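Local structure of serine protease pet (Escherichia coli, 4OM9) at residues T335-G340 against I353-N358; Q375-K380 against K392-I397. The protein is an enterotoxin secreted by enteroaggregative strains as an autotransporter passenger domain, a serine protease that probably cleaves the host cytoskeletal protein alpha-fodrin. All blocks are in the same frame, centred on the assembly; numbering follows the deposited sequence.

Interaction 1 of 2, residues T335-G340 against I353-N358; sequences TFKGAG and IKYASN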
# COMPACT_ATOMS: atom_id res chain seq x y z
N THR A 335 -2.54 31.62 32.87
CA THR A 335 -3.10 30.53 32.10
C THR A 335 -4.36 30.98 31.37
O THR A 335 -5.06 31.90 31.80
CB THR A 335 -3.42 29.32 32.99
OG1 THR A 335 -4.45 29.67 33.92
CG2 THR A 335 -2.16 28.87 33.76
N PHE A 336 -4.63 30.34 30.24
CA PHE A 336 -5.91 30.48 29.60
C PHE A 336 -6.68 29.18 29.65
O PHE A 336 -6.09 28.09 29.55
CB PHE A 336 -5.77 30.93 28.15
CG PHE A 336 -7.07 30.90 27.39
CD1 PHE A 336 -8.08 31.81 27.67
CD2 PHE A 336 -7.28 29.96 26.39
CE1 PHE A 336 -9.27 31.80 26.97
CE2 PHE A 336 -8.48 29.93 25.68
CZ PHE A 336 -9.48 30.85 25.97
N LYS A 337 -8.00 29.29 29.80
CA LYS A 337 -8.89 28.14 29.75
C LYS A 337 -10.19 28.54 29.08
O LYS A 337 -10.70 29.64 29.28
CB LYS A 337 -9.18 27.61 31.15
CG LYS A 337 -10.11 26.41 31.16
CD LYS A 337 -10.29 25.86 32.56
CE LYS A 337 -11.19 24.63 32.55
NZ LYS A 337 -11.23 23.96 33.88
N GLY A 338 -10.72 27.62 28.27
CA GLY A 338 -12.02 27.82 27.65
C GLY A 338 -12.39 26.74 26.65
O GLY A 338 -11.96 25.60 26.76
N ALA A 339 -13.18 27.13 25.65
CA ALA A 339 -13.72 26.22 24.64
C ALA A 339 -12.62 25.72 23.71
O ALA A 339 -12.71 24.65 23.16
CB ALA A 339 -14.80 26.92 23.85
N GLY A 340 -11.57 26.52 23.57
CA GLY A 340 -10.43 26.15 22.76
C GLY A 340 -9.95 27.34 21.96
O GLY A 340 -10.21 28.49 22.31
N ILE A 353 1.75 32.15 26.32
CA ILE A 353 1.29 31.92 27.69
C ILE A 353 1.13 30.42 27.76
O ILE A 353 1.33 29.72 26.77
CB ILE A 353 -0.08 32.60 28.02
CG1 ILE A 353 -1.16 32.03 27.08
CG2 ILE A 353 0.01 34.09 27.89
CD1 ILE A 353 -2.58 32.58 27.30
N LYS A 354 0.72 29.94 28.93
CA LYS A 354 0.33 28.55 29.09
C LYS A 354 -1.18 28.38 28.95
O LYS A 354 -1.96 29.19 29.46
CB LYS A 354 0.78 28.02 30.45
CG LYS A 354 2.29 27.91 30.61
CD LYS A 354 2.61 27.11 31.84
CE LYS A 354 4.12 26.98 32.06
NZ LYS A 354 4.93 27.91 31.21
N TYR A 355 -1.59 27.33 28.24
CA TYR A 355 -2.97 26.90 28.36
C TYR A 355 -3.03 26.23 29.73
O TYR A 355 -2.04 25.63 30.17
CB TYR A 355 -3.41 25.94 27.22
CG TYR A 355 -4.91 25.74 27.24
CD1 TYR A 355 -5.76 26.66 26.64
CD2 TYR A 355 -5.47 24.68 27.93
CE1 TYR A 355 -7.13 26.52 26.71
CE2 TYR A 355 -6.82 24.52 28.01
CZ TYR A 355 -7.66 25.44 27.40
OH TYR A 355 -9.02 25.26 27.50
N ALA A 356 -4.15 26.39 30.42
CA ALA A 356 -4.38 25.79 31.73
C ALA A 356 -3.99 24.31 31.78
O ALA A 356 -4.08 23.60 30.78
CB ALA A 356 -5.85 25.96 32.13
N SER A 357 -3.59 23.85 32.96
CA SER A 357 -2.99 22.53 33.10
C SER A 357 -3.97 21.45 33.53
O SER A 357 -3.63 20.27 33.53
CB SER A 357 -1.84 22.58 34.10
OG SER A 357 -2.32 22.34 35.41
N ASN A 358 -5.18 21.82 33.91
CA ASN A 358 -6.15 20.78 34.23
C ASN A 358 -7.14 20.56 33.09
O ASN A 358 -8.18 19.92 33.26
CB ASN A 358 -6.87 21.10 35.55
CG ASN A 358 -7.66 22.40 35.49
OD1 ASN A 358 -7.46 23.24 34.61
ND2 ASN A 358 -8.56 22.59 36.46
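Y355 reaches from the 353-358 segment to F336-G338. With CG anti to its backbone N (chi1 -169°), the ring runs along the backbone of F336-G338. Y355 CB lies 4.2 Å from F336 O; that same oxygen then stands over one face of the ring, 3.3 Å from Y355 CD1. Y355 CE1 approaches CD2 of F336 at 3.5 Å, the two rings meeting obliquely with planes 77° apart, and CZ packs against CA of K337. At the tip, Y355 OH accepts a nearly straight bond from G338 N at 3.0 Å, and OH also hydrogen-bonds to D359 OD2. A tyrosine suits this place because its flat ring packs against F336 in a buried place while its hydroxyl serves the amide of G338, just past the strand. In the backbone, F336 N donates to K354 O, and A356 N returns a bond of 2.7 Å to F336 O. On the inner side CD1 of I353 touches CB of F336, whose ring also stacks on F316; on the outer side the small A356 lets its CB sit 3.8 Å from CB of K337. Short parallel strands paired between successive coils are characteristic of a beta-helix, which in autotransporter passenger domains is right-handed.

Interaction 2 of 2, residues Q375-K380 against K392-I397; sequences QNTNLK and KTFNNI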
# COMPACT_ATOMS: atom_id res chain seq x y z
N GLN A 375 3.95 24.05 27.84
CA GLN A 375 2.57 24.26 28.24
C GLN A 375 2.20 23.48 29.49
O GLN A 375 1.26 23.86 30.19
CB GLN A 375 1.64 23.86 27.11
CG GLN A 375 1.78 24.74 25.89
CD GLN A 375 1.28 26.15 26.14
OE1 GLN A 375 0.07 26.39 26.29
NE2 GLN A 375 2.21 27.09 26.20
N ASN A 376 2.95 22.42 29.79
CA ASN A 376 2.59 21.52 30.88
C ASN A 376 1.09 21.13 30.81
O ASN A 376 0.39 21.07 31.81
CB ASN A 376 2.93 22.16 32.23
CG ASN A 376 2.72 21.22 33.41
OD1 ASN A 376 2.74 19.99 33.26
ND2 ASN A 376 2.49 21.79 34.59
N THR A 377 0.60 20.86 29.60
CA THR A 377 -0.76 20.36 29.44
C THR A 377 -0.85 19.59 28.14
O THR A 377 0.15 19.47 27.43
CB THR A 377 -1.84 21.50 29.44
OG1 THR A 377 -3.13 20.96 29.77
CG2 THR A 377 -1.90 22.19 28.08
N ASN A 378 -2.04 19.07 27.84
CA ASN A 378 -2.26 18.27 26.64
C ASN A 378 -2.87 19.08 25.51
O ASN A 378 -3.60 20.04 25.74
CB ASN A 378 -3.15 17.06 26.95
CG ASN A 378 -2.50 16.13 27.98
OD1 ASN A 378 -1.28 16.16 28.19
ND2 ASN A 378 -3.32 15.29 28.62
N LEU A 379 -2.50 18.71 24.29
CA LEU A 379 -3.04 19.34 23.12
C LEU A 379 -3.98 18.36 22.40
O LEU A 379 -3.69 17.17 22.29
CB LEU A 379 -1.91 19.77 22.18
CG LEU A 379 -2.41 20.22 20.81
CD1 LEU A 379 -3.13 21.56 20.92
CD2 LEU A 379 -1.31 20.30 19.77
N LYS A 380 -5.12 18.87 21.93
CA LYS A 380 -5.96 18.14 20.99
C LYS A 380 -6.17 19.00 19.76
O LYS A 380 -6.81 20.04 19.84
CB LYS A 380 -7.30 17.77 21.62
CG LYS A 380 -7.16 16.71 22.70
CD LYS A 380 -8.47 16.07 23.05
CE LYS A 380 -8.26 14.93 24.04
NZ LYS A 380 -9.46 14.06 24.25
N LYS A 392 9.69 19.95 25.03
CA LYS A 392 8.55 19.32 25.67
C LYS A 392 7.34 20.26 25.65
O LYS A 392 6.71 20.52 26.68
CB LYS A 392 8.89 18.92 27.10
CG LYS A 392 8.56 17.49 27.43
CD LYS A 392 7.09 17.30 27.74
CE LYS A 392 6.80 17.75 29.15
NZ LYS A 392 7.05 16.69 30.16
N THR A 393 7.04 20.78 24.46
CA THR A 393 6.05 21.84 24.32
C THR A 393 4.71 21.47 24.98
O THR A 393 4.19 22.23 25.80
CB THR A 393 5.85 22.19 22.85
OG1 THR A 393 7.09 22.71 22.34
CG2 THR A 393 4.75 23.23 22.71
N PHE A 394 4.18 20.30 24.66
CA PHE A 394 3.02 19.78 25.37
C PHE A 394 3.43 18.52 26.09
O PHE A 394 4.46 17.94 25.76
CB PHE A 394 1.86 19.52 24.42
CG PHE A 394 1.25 20.77 23.87
CD1 PHE A 394 0.26 21.44 24.58
CD2 PHE A 394 1.69 21.31 22.67
CE1 PHE A 394 -0.31 22.62 24.09
CE2 PHE A 394 1.13 22.47 22.18
CZ PHE A 394 0.13 23.14 22.90
N ASN A 395 2.67 18.10 27.08
CA ASN A 395 2.96 16.85 27.73
C ASN A 395 2.58 15.67 26.78
O ASN A 395 3.40 14.78 26.52
CB ASN A 395 2.25 16.78 29.08
CG ASN A 395 2.78 17.84 30.07
OD1 ASN A 395 3.92 18.29 29.98
ND2 ASN A 395 1.94 18.24 31.02
N ASN A 396 1.36 15.72 26.24
CA ASN A 396 0.85 14.77 25.26
C ASN A 396 0.09 15.48 24.15
O ASN A 396 -0.65 16.42 24.43
CB ASN A 396 -0.09 13.75 25.91
CG ASN A 396 0.60 12.91 26.94
OD1 ASN A 396 1.34 11.99 26.60
ND2 ASN A 396 0.38 13.21 28.22
N ILE A 397 0.26 15.02 22.91
CA ILE A 397 -0.47 15.57 21.78
C ILE A 397 -1.40 14.54 21.12
O ILE A 397 -1.00 13.40 20.86
CB ILE A 397 0.49 16.13 20.74
CG1 ILE A 397 1.33 17.25 21.36
CG2 ILE A 397 -0.26 16.63 19.51
CD1 ILE A 397 2.50 17.68 20.54
O HOH W 1 -1.28 17.27 30.87
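Two successive coils of the beta-helix meet here, in the turn leading to the parallel strands 379-381 and 397-399, where L379 pairs with I397. F394 is the apolar centre of the contact. Its CG lies beside the backbone N (chi1 -70°), which stands the ring between two aliphatic groups: CB of L379 sits almost over the middle of one face, 3.6 Å from the centroid, and CG of Q375 covers the opposite face at 3.9 Å. T377 O approaches the ring edge in plane and accepts the backbone N-H of N395. Leucine and phenylalanine suit an interior that L361, V371 and L388 help to line, and CD2 of L379 continues it by meeting CG2 of I397. Backbone bonds tie both ends of the turn, Q375 N to T393 O at 2.7 Å and L379 N to N396 O at 2.9 Å. Asparagines, able both to donate and to accept, occupy the outer side. N378 OD1 receives weak bonds from N and ND2 of N396, and a water joins it weakly to N395. The firmer side-chain bond is made by N395, whose ND2 gives an N-H in its own amide plane to OD1 of N376, 3.0 Å away and nearly straight at 169°.

How the interactions relate
Both contacts join consecutive coils of the same beta-helix and follow one another along the chain, with centres about 11 Å apart. Q375 couples them directly: while its CB and CG belong to interaction 2, its amide reaches back into interaction 1, OE1 accepting from Y355 N and NE2 donating to I353 O. T377 adds a second tie, its OG1 bonding to A356 O as well as to D359 O. Interaction 2 is the more buried and draws its side-chain polarity from neutral asparagine amides at the outer side of a turn. Interaction 1 is only partly buried; it relies on strand pairing and a tyrosine hydroxyl, with lysines K337 and K354 along its more exposed margin. Both bury aromatic rings, F336 and Y355 in interaction 1 and F394 in interaction 2.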